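Local coordinates for protein glutamate--cysteine ligase GshA (Methylobacillus flagellatus KT, PDB 3K1T) that is probably a ligase of the glutamate–cysteine ligase family, whose members join the gamma-carboxylate of glutamate to cysteine, at residues M2-A10 and F334-A342; V354-T362 and P373-F382. All blocks are in the same frame, centred on the assembly; numbering follows the deposited sequence.

Overall arrangement
Both contacts are antiparallel strand pairings in one sheet, following each other along the chain. Contact 1 lies farther out, its centre about 21 Å from the centre of the chain, and joins the short N-terminal strand to a hairpin; contact 2, at about 13 Å, pairs strand 352-361 with strand 377-381. Each is partly buried. Strands 340-349 and 352-361 are neighbours, so the pairings meet, centres about 12 Å apart: Tyr358 of contact 2 gives its hydroxyl to Glu335 and its ring to Pro5 of contact 1. Contact 1 relies on backbone bonds, a gripped carbonyl and apolar touches; contact 2 has a longer pairing, aromatic packing and an arginine holding sulfate, probably from the crystallisation liquor.

Contact 1: residues M2-A10 and F334-A342; sequences MMVPHLTTA and FEHLKDAVA
A short antiparallel pairing adds the N-terminal strand 6-7 to the first arm, strand 335-337, of a beta hairpin whose type II' turn runs from Leu337 to Ala340. His6 and His336 form a hydrogen-bonded pair: His6 N reaches His336 O at 2.9 Å and His336 N returns to His6 O at 3.0 Å. The next step is gathered on Phe334 O, which receives three donors. Thr8 N donates to Phe334 O at 3.0 Å. Thr8 OG1 comes to Phe334 O in the carbonyl plane, on a lone pair, while His336 ND1 reaches Phe334 O from above that plane. Threonine suits this place: OG1, set between its backbone N and carbonyl carbon (chi1 58°), turns to Phe334 O while CG2 lies against the imidazole of His336. Pro5, whose nitrogen carries no hydrogen to be satisfied, lays CG on Ala342 CB at 3.9 Å, where a small methyl lets the ring come close. Beside it Leu337 CD1 reaches Val4 C at 3.6 Å. On the same face as Glu335, Leu7 CD2 meets the aliphatic Glu335 CG at 3.8 Å. Ala342 packs against strand 352-361, while Pro5 and Leu337 touch Leu380 of strand 377-381 and Leu7 borders Asn52 of strand 45-52.

Contact 2: residues V354-T362 and P373-F382; sequences VGGFYRVHT and PGMHFEPLTF. With SO4 (sulfate ion), chain B.
Tyr358 N donates to Leu380 O at 2.8 Å, one of a pair of backbone bonds that, with a second pair between Val360 and Glu378, knits the two strands antiparallel. Beyond them Thr362 N meets His376 O, next to the type II' turn from Pro373 to His376. At the other end Phe382 lays its ring face over the backbone of Gly356 and Phe357, with Gly356 CA 4.0 Å from the ring centroid. Glycine fits here: a beta carbon would collide with the ring and, at these backbone angles, jam against the carbonyl oxygen of the residue before. The edge of Phe382 also points at the face of Tyr358, the planes 73° apart and Phe382 CE1 3.8 Å from Tyr358 CD2. Replacing Phe382 by an alanine would probably open a gap over the Gly356 backbone and leave the Tyr358 face without its edge partner. On the face carrying Phe357, Phe377 CG sits between its backbone N and carbonyl carbon (chi1 74°), turning the ring against Arg359 CG, 4.1 Å from the Phe377 centroid. Arg359 NH2 reaches sulfate O1 at 2.9 Å and pairs with Asp49; the ion, probably from the crystallisation liquor, is also held by Gly67 N, Ser47 OG and Asn63 ND2. Pro373 CB sits over one face of the His361 imidazole. Strand 340-349 flanks strand 352-361, while Phe402 and Tyr405 of helix 398-421 pack on Tyr358, and Phe402 meets Phe382 edge-to-face.

Contact 1: residues M2-A10 and F334-A342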
HETATM    1  N   MSE A   2       5.477  23.888  10.211  1.00 38.69           N
HETATM    2  CA  MSE A   2       4.417  23.267  10.993  1.00 36.30           C
HETATM    3  C   MSE A   2       4.987  22.882  12.387  1.00 30.88           C
HETATM    4  O   MSE A   2       5.892  22.077  12.433  1.00 30.52           O
HETATM    5  CB  MSE A   2       3.961  22.023  10.237  1.00 38.13           C
HETATM    6  CG  MSE A   2       3.028  21.112  10.983  1.00 42.71           C
HETATM    7 SE   MSE A   2       1.442  22.077  11.525  0.75 56.57          SE
HETATM    8  CE  MSE A   2       0.643  22.356   9.728  1.00 47.39           C
HETATM    9  N   MSE A   3       4.472  23.432  13.492  1.00 26.26           N
HETATM   10  CA  MSE A   3       4.942  23.063  14.859  0.70 23.85           C
HETATM   11  C   MSE A   3       4.527  21.623  15.177  1.00 21.94           C
HETATM   12  O   MSE A   3       3.365  21.230  14.936  1.00 20.66           O
HETATM   13  CB  MSE A   3       4.380  24.010  15.942  0.70 23.55           C
HETATM   14  CG  MSE A   3       4.906  23.749  17.369  0.70 23.82           C
HETATM   15 SE   MSE A   3       4.115  24.747  18.911  0.52 25.66          SE
HETATM   16  CE  MSE A   3       4.280  26.572  18.250  0.70 25.86           C
ATOM     17  N   VAL A   4       5.449  20.843  15.743  1.00 18.47           N
ATOM     18  CA  VAL A   4       5.180  19.451  16.161  1.00 15.45           C
ATOM     19  C   VAL A   4       5.559  19.268  17.630  1.00 13.98           C
ATOM     20  O   VAL A   4       6.287  20.111  18.200  1.00 12.38           O
ATOM     21  CB  VAL A   4       5.970  18.419  15.276  1.00 15.15           C
ATOM     22  CG1 VAL A   4       5.582  18.587  13.779  1.00 14.05           C
ATOM     23  CG2 VAL A   4       7.503  18.600  15.439  1.00 16.10           C
ATOM     24  N   PRO A   5       5.097  18.168  18.258  1.00 12.54           N
ATOM     25  CA  PRO A   5       5.488  17.940  19.654  1.00 12.69           C
ATOM     26  C   PRO A   5       6.980  17.689  19.781  1.00 12.42           C
ATOM     27  O   PRO A   5       7.569  17.074  18.896  1.00 13.07           O
ATOM     28  CB  PRO A   5       4.684  16.692  20.052  1.00 12.69           C
ATOM     29  CG  PRO A   5       3.458  16.757  19.134  1.00 12.89           C
ATOM     30  CD  PRO A   5       4.075  17.191  17.819  1.00 12.82           C
ATOM     31  N   HIS A   6       7.559  18.131  20.894  1.00 11.79           N
ATOM     32  CA  HIS A   6       8.938  17.808  21.266  1.00 11.61           C
ATOM     33  C   HIS A   6       8.984  17.292  22.691  1.00 11.64           C
ATOM     34  O   HIS A   6       8.191  17.719  23.549  1.00 11.51           O
ATOM     35  CB  HIS A   6       9.831  19.065  21.137  1.00 11.20           C
ATOM     36  CG  HIS A   6       9.935  19.560  19.728  1.00 12.00           C
ATOM     37  ND1 HIS A   6      10.645  18.887  18.761  1.00 15.53           N
ATOM     38  CD2 HIS A   6       9.307  20.581  19.095  1.00 12.86           C
ATOM     39  CE1 HIS A   6      10.491  19.503  17.601  1.00 14.10           C
ATOM     40  NE2 HIS A   6       9.697  20.547  17.782  1.00 14.88           N
ATOM     41  N   LEU A   7       9.924  16.397  22.961  1.00 11.90           N
ATOM     42  CA  LEU A   7      10.176  15.952  24.324  1.00 13.23           C
ATOM     43  C   LEU A   7      10.676  17.071  25.230  1.00 13.41           C
ATOM     44  O   LEU A   7      11.527  17.879  24.840  1.00 14.29           O
ATOM     45  CB  LEU A   7      11.204  14.801  24.326  1.00 13.20           C
ATOM     46  CG  LEU A   7      10.793  13.457  23.764  1.00 14.15           C
ATOM     47  CD1 LEU A   7      12.024  12.529  23.603  1.00 14.64           C
ATOM     48  CD2 LEU A   7       9.745  12.793  24.666  1.00 10.79           C
ATOM     49  N   THR A   8      10.209  17.081  26.466  1.00 13.66           N
ATOM     50  CA  THR A   8      10.641  18.079  27.439  1.00 14.23           C
ATOM     51  C   THR A   8      11.560  17.428  28.471  1.00 14.67           C
ATOM     52  O   THR A   8      11.663  17.871  29.619  1.00 15.36           O
ATOM     53  CB  THR A   8       9.399  18.707  28.156  1.00 13.75           C
ATOM     54  OG1 THR A   8       8.639  17.670  28.781  1.00 13.38           O
ATOM     55  CG2 THR A   8       8.527  19.450  27.186  1.00 14.72           C
ATOM     56  N   THR A   9      12.186  16.328  28.093  1.00 15.13           N
ATOM     57  CA  THR A   9      13.115  15.664  28.980  1.00 15.22           C
ATOM     58  C   THR A   9      14.429  15.481  28.232  1.00 14.84           C
ATOM     59  O   THR A   9      14.426  15.234  27.032  1.00 13.70           O
ATOM     60  CB  THR A   9      12.593  14.270  29.431  1.00 15.07           C
ATOM     61  OG1 THR A   9      13.606  13.661  30.220  1.00 17.42           O
ATOM     62  CG2 THR A   9      12.320  13.328  28.224  1.00 14.39           C
ATOM     63  N   ALA A  10      15.527  15.595  28.961  1.00 15.46           N
ATOM     64  CA  ALA A  10      16.879  15.302  28.435  1.00 15.39           C
ATOM     65  C   ALA A  10      17.263  13.847  28.689  1.00 14.20           C
ATOM     66  O   ALA A  10      18.216  13.355  28.129  1.00 15.31           O
ATOM     67  CB  ALA A  10      17.916  16.248  29.070  1.00 15.20           C
ATOM     68  N   PHE A 334       6.381  12.514  27.812  1.00 11.69           N
ATOM     69  CA  PHE A 334       6.994  13.841  27.932  1.00 12.45           C
ATOM     70  C   PHE A 334       6.932  14.617  26.628  1.00 12.43           C
ATOM     71  O   PHE A 334       7.510  15.690  26.525  1.00 13.36           O
ATOM     72  CB  PHE A 334       8.434  13.752  28.452  1.00 13.05           C
ATOM     73  CG  PHE A 334       8.517  13.141  29.807  1.00 12.18           C
ATOM     74  CD1 PHE A 334       7.917  13.757  30.884  1.00 16.15           C
ATOM     75  CD2 PHE A 334       9.093  11.913  29.993  1.00 14.94           C
ATOM     76  CE1 PHE A 334       7.952  13.180  32.154  1.00 18.04           C
ATOM     77  CE2 PHE A 334       9.140  11.333  31.254  1.00 14.08           C
ATOM     78  CZ  PHE A 334       8.561  11.975  32.338  1.00 15.02           C
ATOM     79  N   GLU A 335       6.184  14.125  25.645  1.00 11.24           N
ATOM     80  CA  GLU A 335       5.997  14.911  24.428  1.00 10.86           C
ATOM     81  C   GLU A 335       5.018  16.061  24.727  1.00 11.30           C
ATOM     82  O   GLU A 335       3.997  15.846  25.391  1.00 11.80           O
ATOM     83  CB  GLU A 335       5.470  14.037  23.295  1.00 11.20           C
ATOM     84  CG  GLU A 335       6.415  12.922  22.902  1.00 10.45           C
ATOM     85  CD  GLU A 335       6.013  12.264  21.570  1.00 12.99           C
ATOM     86  OE1 GLU A 335       6.214  12.895  20.509  1.00 13.31           O
ATOM     87  OE2 GLU A 335       5.457  11.149  21.599  1.00 13.21           O
ATOM     88  N   HIS A 336       5.351  17.259  24.273  1.00 11.00           N
ATOM     89  CA  HIS A 336       4.509  18.420  24.437  1.00 11.26           C
ATOM     90  C   HIS A 336       4.417  19.204  23.127  1.00 12.22           C
ATOM     91  O   HIS A 336       5.417  19.411  22.418  1.00 10.33           O
ATOM     92  CB  HIS A 336       5.094  19.390  25.461  1.00 12.70           C
ATOM     93  CG  HIS A 336       4.946  18.972  26.884  1.00 12.34           C
ATOM     94  ND1 HIS A 336       5.674  17.937  27.439  1.00 15.06           N
ATOM     95  CD2 HIS A 336       4.172  19.474  27.879  1.00 15.22           C
ATOM     96  CE1 HIS A 336       5.361  17.832  28.725  1.00 14.96           C
ATOM     97  NE2 HIS A 336       4.438  18.738  29.013  1.00 13.90           N
ATOM     98  N   LEU A 337       3.222  19.707  22.857  1.00 12.93           N
ATOM     99  CA  LEU A 337       3.020  20.749  21.857  1.00 13.09           C
ATOM    100  C   LEU A 337       2.875  22.044  22.631  1.00 13.81           C
ATOM    101  O   LEU A 337       1.825  22.343  23.202  1.00 13.16           O
ATOM    102  CB  LEU A 337       1.769  20.466  21.003  1.00 13.25           C
ATOM    103  CG  LEU A 337       1.562  21.411  19.807  1.00 13.14           C
ATOM    104  CD1 LEU A 337       2.552  21.048  18.678  1.00 16.12           C
ATOM    105  CD2 LEU A 337       0.048  21.328  19.336  1.00 17.02           C
ATOM    106  N   LYS A 338       3.968  22.795  22.688  1.00 14.97           N
ATOM    107  CA  LYS A 338       4.078  23.968  23.522  1.00 16.45           C
ATOM    108  C   LYS A 338       3.744  23.579  24.955  1.00 17.19           C
ATOM    109  O   LYS A 338       4.404  22.723  25.487  1.00 18.57           O
ATOM    110  CB  LYS A 338       3.237  25.128  22.971  1.00 17.16           C
ATOM    111  CG  LYS A 338       3.670  26.486  23.535  1.00 20.11           C
ATOM    112  CD  LYS A 338       3.101  27.665  22.758  1.00 23.38           C
ATOM    113  CE  LYS A 338       3.483  28.972  23.450  1.00 24.84           C
ATOM    114  NZ  LYS A 338       2.996  30.147  22.681  1.00 28.07           N
ATOM    115  N   ASP A 339       2.696  24.124  25.544  1.00 17.86           N
ATOM    116  CA  ASP A 339       2.355  23.793  26.933  0.50 18.22           C
ATOM    117  C   ASP A 339       1.495  22.533  27.105  1.00 18.40           C
ATOM    118  O   ASP A 339       1.272  22.111  28.226  1.00 18.12           O
ATOM    119  CB  ASP A 339       1.632  24.966  27.571  0.50 18.96           C
ATOM    120  CG  ASP A 339       0.449  25.433  26.748  0.50 19.94           C
ATOM    121  OD1 ASP A 339       0.588  25.597  25.510  0.50 19.28           O
ATOM    122  OD2 ASP A 339      -0.623  25.620  27.354  0.50 26.64           O
ATOM    123  N   ALA A 340       1.021  21.944  26.010  1.00 16.13           N
ATOM    124  CA  ALA A 340       0.090  20.814  26.098  1.00 15.57           C
ATOM    125  C   ALA A 340       0.831  19.487  25.974  1.00 14.38           C
ATOM    126  O   ALA A 340       1.586  19.293  25.024  1.00 13.56           O
ATOM    127  CB  ALA A 340      -0.983  20.919  24.968  1.00 14.19           C
ATOM    128  N   VAL A 341       0.522  18.540  26.859  1.00 13.41           N
ATOM    129  CA  VAL A 341       1.017  17.167  26.730  1.00 12.66           C
ATOM    130  C   VAL A 341       0.397  16.508  25.467  1.00 13.12           C
ATOM    131  O   VAL A 341      -0.784  16.744  25.127  1.00 13.43           O
ATOM    132  CB  VAL A 341       0.688  16.364  27.959  1.00 13.32           C
ATOM    133  CG1 VAL A 341       1.001  14.850  27.739  1.00 12.03           C
ATOM    134  CG2 VAL A 341       1.467  16.951  29.161  1.00 13.66           C
ATOM    135  N   ALA A 342       1.197  15.742  24.751  1.00 11.71           N
ATOM    136  CA  ALA A 342       0.750  15.045  23.550  1.00 11.65           C
ATOM    137  C   ALA A 342       1.148  13.582  23.648  1.00 12.44           C
ATOM    138  O   ALA A 342       2.162  13.262  24.275  1.00 13.49           O
ATOM    139  CB  ALA A 342       1.375  15.680  22.309  1.00 10.78           C
TER
HETATM  140  O   HOH W   1       6.219  22.151  20.181  1.00 23.68           O
HETATM  141  O   HOH W   2       8.232  14.657  20.684  1.00 20.52           O

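Contact 2: residues V354-T362 and P373-F382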
ATOM      1  N   VAL A 354      -0.455   3.033   8.373  1.00 12.13           N
ATOM      2  CA  VAL A 354      -0.982   3.996   7.406  1.00 12.45           C
ATOM      3  C   VAL A 354      -0.876   5.460   7.830  1.00 12.82           C
ATOM      4  O   VAL A 354      -1.002   6.371   6.992  1.00 13.28           O
ATOM      5  CB  VAL A 354      -2.429   3.657   6.973  1.00 12.09           C
ATOM      6  CG1 VAL A 354      -2.427   2.269   6.320  1.00 14.28           C
ATOM      7  CG2 VAL A 354      -3.452   3.778   8.157  1.00 11.64           C
ATOM      8  N   GLY A 355      -0.571   5.690   9.103  1.00 12.71           N
ATOM      9  CA  GLY A 355      -0.487   7.050   9.631  1.00 12.68           C
ATOM     10  C   GLY A 355      -0.919   7.078  11.080  1.00 12.05           C
ATOM     11  O   GLY A 355      -0.752   6.105  11.804  1.00 10.24           O
ATOM     12  N   GLY A 356      -1.499   8.201  11.488  1.00 12.30           N
ATOM     13  CA  GLY A 356      -1.982   8.390  12.844  1.00 13.29           C
ATOM     14  C   GLY A 356      -2.064   9.843  13.237  1.00 12.95           C
ATOM     15  O   GLY A 356      -2.054  10.734  12.364  1.00 13.34           O
ATOM     16  N   PHE A 357      -2.168  10.088  14.541  1.00 11.58           N
ATOM     17  CA  PHE A 357      -2.307  11.420  15.045  1.00 11.41           C
ATOM     18  C   PHE A 357      -1.881  11.483  16.494  1.00 11.33           C
ATOM     19  O   PHE A 357      -1.827  10.471  17.155  1.00 10.49           O
ATOM     20  CB  PHE A 357      -3.754  11.943  14.855  1.00 11.72           C
ATOM     21  CG  PHE A 357      -4.801  11.134  15.561  1.00 11.50           C
ATOM     22  CD1 PHE A 357      -5.423  10.061  14.914  1.00 16.16           C
ATOM     23  CD2 PHE A 357      -5.198  11.459  16.837  1.00 13.55           C
ATOM     24  CE1 PHE A 357      -6.405   9.331  15.539  1.00 14.32           C
ATOM     25  CE2 PHE A 357      -6.188  10.725  17.512  1.00 16.18           C
ATOM     26  CZ  PHE A 357      -6.789   9.638  16.860  1.00 16.15           C
ATOM     27  N   TYR A 358      -1.542  12.683  16.968  1.00 12.22           N
ATOM     28  CA  TYR A 358      -1.361  12.908  18.400  1.00 11.85           C
ATOM     29  C   TYR A 358      -2.663  13.299  19.102  1.00 12.18           C
ATOM     30  O   TYR A 358      -3.445  14.084  18.566  1.00 13.10           O
ATOM     31  CB  TYR A 358      -0.378  14.042  18.627  1.00 12.83           C
ATOM     32  CG  TYR A 358       1.086  13.688  18.439  1.00 12.16           C
ATOM     33  CD1 TYR A 358       1.785  13.083  19.457  1.00 12.66           C
ATOM     34  CD2 TYR A 358       1.769  14.005  17.257  1.00 13.18           C
ATOM     35  CE1 TYR A 358       3.145  12.814  19.335  1.00 12.10           C
ATOM     36  CE2 TYR A 358       3.160  13.733  17.131  1.00 13.42           C
ATOM     37  CZ  TYR A 358       3.820  13.142  18.179  1.00 12.57           C
ATOM     38  OH  TYR A 358       5.188  12.872  18.087  1.00 14.05           O
ATOM     39  N   ARG A 359      -2.839  12.802  20.315  1.00 12.64           N
ATOM     40  CA  ARG A 359      -3.851  13.321  21.236  1.00 13.02           C
ATOM     41  C   ARG A 359      -3.163  14.420  22.050  1.00 13.89           C
ATOM     42  O   ARG A 359      -2.275  14.125  22.849  1.00 13.13           O
ATOM     43  CB  ARG A 359      -4.348  12.247  22.191  1.00 13.72           C
ATOM     44  CG  ARG A 359      -4.928  10.973  21.523  1.00 15.23           C
ATOM     45  CD  ARG A 359      -5.394   9.977  22.572  1.00 16.42           C
ATOM     46  NE  ARG A 359      -5.558   8.630  22.003  1.00 15.89           N
ATOM     47  CZ  ARG A 359      -6.556   8.252  21.200  1.00 18.72           C
ATOM     48  NH1 ARG A 359      -7.541   9.089  20.926  1.00 19.63           N
ATOM     49  NH2 ARG A 359      -6.580   7.018  20.682  1.00 17.09           N
ATOM     50  N   VAL A 360      -3.601  15.656  21.843  1.00 12.32           N
ATOM     51  CA  VAL A 360      -3.037  16.817  22.497  1.00 13.25           C
ATOM     52  C   VAL A 360      -3.996  17.161  23.625  1.00 13.42           C
ATOM     53  O   VAL A 360      -5.150  17.561  23.393  1.00 13.15           O
ATOM     54  CB  VAL A 360      -2.817  17.997  21.501  1.00 12.00           C
ATOM     55  CG1 VAL A 360      -2.225  19.279  22.224  1.00 13.23           C
ATOM     56  CG2 VAL A 360      -1.926  17.599  20.307  1.00 12.15           C
ATOM     57  N   HIS A 361      -3.542  16.944  24.845  1.00 13.70           N
ATOM     58  CA  HIS A 361      -4.377  17.133  26.045  1.00 14.45           C
ATOM     59  C   HIS A 361      -4.967  18.540  26.119  1.00 14.49           C
ATOM     60  O   HIS A 361      -4.262  19.536  25.919  1.00 14.83           O
ATOM     61  CB  HIS A 361      -3.578  16.894  27.344  1.00 14.12           C
ATOM     62  CG  HIS A 361      -3.146  15.481  27.566  1.00 12.58           C
ATOM     63  ND1 HIS A 361      -2.981  14.955  28.830  1.00 13.37           N
ATOM     64  CD2 HIS A 361      -2.761  14.512  26.703  1.00 13.04           C
ATOM     65  CE1 HIS A 361      -2.510  13.729  28.733  1.00 15.24           C
ATOM     66  NE2 HIS A 361      -2.414  13.418  27.454  1.00 13.08           N
ATOM     67  N   THR A 362      -6.267  18.617  26.419  1.00 15.32           N
ATOM     68  CA  THR A 362      -6.916  19.910  26.668  1.00 16.68           C
ATOM     69  C   THR A 362      -6.684  20.400  28.102  1.00 17.54           C
ATOM     70  O   THR A 362      -6.655  21.586  28.329  1.00 17.79           O
ATOM     71  CB  THR A 362      -8.434  19.874  26.367  1.00 17.87           C
ATOM     72  OG1 THR A 362      -9.015  18.826  27.123  1.00 19.20           O
ATOM     73  CG2 THR A 362      -8.704  19.590  24.897  1.00 16.91           C
ATOM     74  N   PRO A 373      -5.715  10.937  28.895  1.00 19.70           N
ATOM     75  CA  PRO A 373      -6.551  12.068  28.498  1.00 21.18           C
ATOM     76  C   PRO A 373      -8.049  11.740  28.317  1.00 21.92           C
ATOM     77  O   PRO A 373      -8.883  12.656  28.313  1.00 21.45           O
ATOM     78  CB  PRO A 373      -5.954  12.476  27.151  1.00 20.49           C
ATOM     79  CG  PRO A 373      -5.432  11.218  26.604  1.00 19.78           C
ATOM     80  CD  PRO A 373      -4.825  10.530  27.808  1.00 20.68           C
ATOM     81  N   GLY A 374      -8.385  10.472  28.146  1.00 23.10           N
ATOM     82  CA  GLY A 374      -9.780  10.114  27.818  1.00 23.83           C
ATOM     83  C   GLY A 374     -10.230  10.852  26.561  1.00 24.62           C
ATOM     84  O   GLY A 374      -9.550  10.823  25.532  1.00 23.63           O
HETATM   85  N   MSE A 375     -11.366  11.539  26.673  1.00 25.28           N
HETATM   86  CA  MSE A 375     -11.935  12.341  25.587  1.00 26.64           C
HETATM   87  C   MSE A 375     -11.402  13.746  25.549  1.00 24.33           C
HETATM   88  O   MSE A 375     -11.713  14.486  24.640  1.00 23.28           O
HETATM   89  CB  MSE A 375     -13.454  12.479  25.802  1.00 28.71           C
HETATM   90  CG  MSE A 375     -14.191  11.165  25.746  1.00 35.84           C
HETATM   91 SE   MSE A 375     -13.917  10.342  23.974  0.75 56.04          SE
HETATM   92  CE  MSE A 375     -14.376  11.840  22.763  1.00 51.82           C
ATOM     93  N   HIS A 376     -10.635  14.135  26.558  1.00 23.77           N
ATOM     94  CA  HIS A 376     -10.156  15.505  26.683  1.00 23.22           C
ATOM     95  C   HIS A 376      -8.849  15.744  25.907  1.00 21.50           C
ATOM     96  O   HIS A 376      -7.749  15.891  26.485  1.00 19.69           O
ATOM     97  CB  HIS A 376     -10.003  15.849  28.169  1.00 24.61           C
ATOM     98  CG  HIS A 376     -11.281  15.687  28.932  1.00 29.79           C
ATOM     99  ND1 HIS A 376     -11.556  14.575  29.704  1.00 37.61           N
ATOM    100  CD2 HIS A 376     -12.400  16.450  28.966  1.00 34.34           C
ATOM    101  CE1 HIS A 376     -12.769  14.685  30.220  1.00 35.63           C
ATOM    102  NE2 HIS A 376     -13.298  15.815  29.793  1.00 35.68           N
ATOM    103  N   PHE A 377      -8.994  15.803  24.596  1.00 19.40           N
ATOM    104  CA  PHE A 377      -7.872  16.032  23.698  1.00 18.31           C
ATOM    105  C   PHE A 377      -8.380  16.621  22.403  1.00 18.15           C
ATOM    106  O   PHE A 377      -9.559  16.481  22.058  1.00 19.45           O
ATOM    107  CB  PHE A 377      -7.098  14.723  23.449  1.00 16.95           C
ATOM    108  CG  PHE A 377      -7.817  13.753  22.536  1.00 17.06           C
ATOM    109  CD1 PHE A 377      -7.702  13.859  21.150  1.00 18.24           C
ATOM    110  CD2 PHE A 377      -8.632  12.766  23.069  1.00 18.14           C
ATOM    111  CE1 PHE A 377      -8.385  12.980  20.308  1.00 19.16           C
ATOM    112  CE2 PHE A 377      -9.328  11.877  22.219  1.00 20.25           C
ATOM    113  CZ  PHE A 377      -9.195  12.005  20.849  1.00 17.86           C
ATOM    114  N   GLU A 378      -7.507  17.307  21.697  1.00 15.94           N
ATOM    115  CA  GLU A 378      -7.711  17.662  20.313  1.00 16.72           C
ATOM    116  C   GLU A 378      -6.665  16.890  19.457  1.00 16.72           C
ATOM    117  O   GLU A 378      -5.507  16.788  19.858  1.00 15.15           O
ATOM    118  CB  GLU A 378      -7.508  19.134  20.127  1.00 17.75           C
ATOM    119  CG  GLU A 378      -8.612  19.928  20.882  1.00 22.59           C
ATOM    120  CD  GLU A 378      -8.413  21.425  20.822  1.00 31.33           C
ATOM    121  OE1 GLU A 378      -7.419  21.893  20.195  1.00 35.85           O
ATOM    122  OE2 GLU A 378      -9.269  22.143  21.423  1.00 37.25           O
ATOM    123  N   PRO A 379      -7.069  16.382  18.285  1.00 15.94           N
ATOM    124  CA  PRO A 379      -6.117  15.623  17.437  1.00 16.72           C
ATOM    125  C   PRO A 379      -5.153  16.542  16.706  1.00 16.43           C
ATOM    126  O   PRO A 379      -5.519  17.653  16.363  1.00 16.93           O
ATOM    127  CB  PRO A 379      -7.024  14.895  16.433  1.00 17.11           C
ATOM    128  CG  PRO A 379      -8.276  15.802  16.323  1.00 18.65           C
ATOM    129  CD  PRO A 379      -8.440  16.418  17.724  1.00 17.35           C
ATOM    130  N   LEU A 380      -3.936  16.078  16.466  1.00 15.35           N
ATOM    131  CA  LEU A 380      -2.956  16.788  15.667  1.00 14.73           C
ATOM    132  C   LEU A 380      -2.343  15.767  14.742  1.00 15.10           C
ATOM    133  O   LEU A 380      -1.725  14.809  15.188  1.00 12.78           O
ATOM    134  CB  LEU A 380      -1.853  17.363  16.542  1.00 15.40           C
ATOM    135  CG  LEU A 380      -0.734  18.075  15.794  1.00 16.65           C
ATOM    136  CD1 LEU A 380      -1.217  19.415  15.194  1.00 17.28           C
ATOM    137  CD2 LEU A 380       0.447  18.258  16.785  1.00 18.22           C
ATOM    138  N   THR A 381      -2.538  15.938  13.445  1.00 16.14           N
ATOM    139  CA  THR A 381      -2.167  14.875  12.521  1.00 16.72           C
ATOM    140  C   THR A 381      -0.640  14.754  12.389  1.00 16.55           C
ATOM    141  O   THR A 381       0.103  15.714  12.596  1.00 15.06           O
ATOM    142  CB  THR A 381      -2.882  15.050  11.133  1.00 18.47           C
ATOM    143  OG1 THR A 381      -2.931  13.770  10.466  1.00 22.38           O
ATOM    144  CG2 THR A 381      -2.149  16.073  10.277  1.00 19.07           C
ATOM    145  N   PHE A 382      -0.190  13.523  12.168  1.00 16.59           N
ATOM    146  CA  PHE A 382       1.230  13.200  11.976  1.00 17.17           C
ATOM    147  C   PHE A 382       1.711  13.843  10.690  1.00 18.02           C
ATOM    148  O   PHE A 382       1.016  13.791   9.684  1.00 18.60           O
ATOM    149  CB  PHE A 382       1.421  11.693  11.802  1.00 16.89           C
ATOM    150  CG  PHE A 382       1.359  10.890  13.055  1.00 16.04           C
ATOM    151  CD1 PHE A 382       1.214  11.474  14.327  1.00 13.24           C
ATOM    152  CD2 PHE A 382       1.454   9.524  12.968  1.00 15.23           C
ATOM    153  CE1 PHE A 382       1.189  10.696  15.452  1.00 13.50           C
ATOM    154  CE2 PHE A 382       1.415   8.739  14.090  1.00 16.27           C
ATOM    155  CZ  PHE A 382       1.262   9.322  15.344  1.00 15.11           C
TER
HETATM  156  S   SO4 B 432      -9.036   5.457  18.459  1.00 21.90           S
HETATM  157  O1  SO4 B 432      -8.671   6.839  18.673  1.00 27.96           O
HETATM  158  O2  SO4 B 432      -8.278   5.189  17.277  1.00 25.53           O
HETATM  159  O3  SO4 B 432      -8.598   4.601  19.539  1.00 23.72           O
HETATM  160  O4  SO4 B 432     -10.491   5.324  18.227  1.00 22.65           O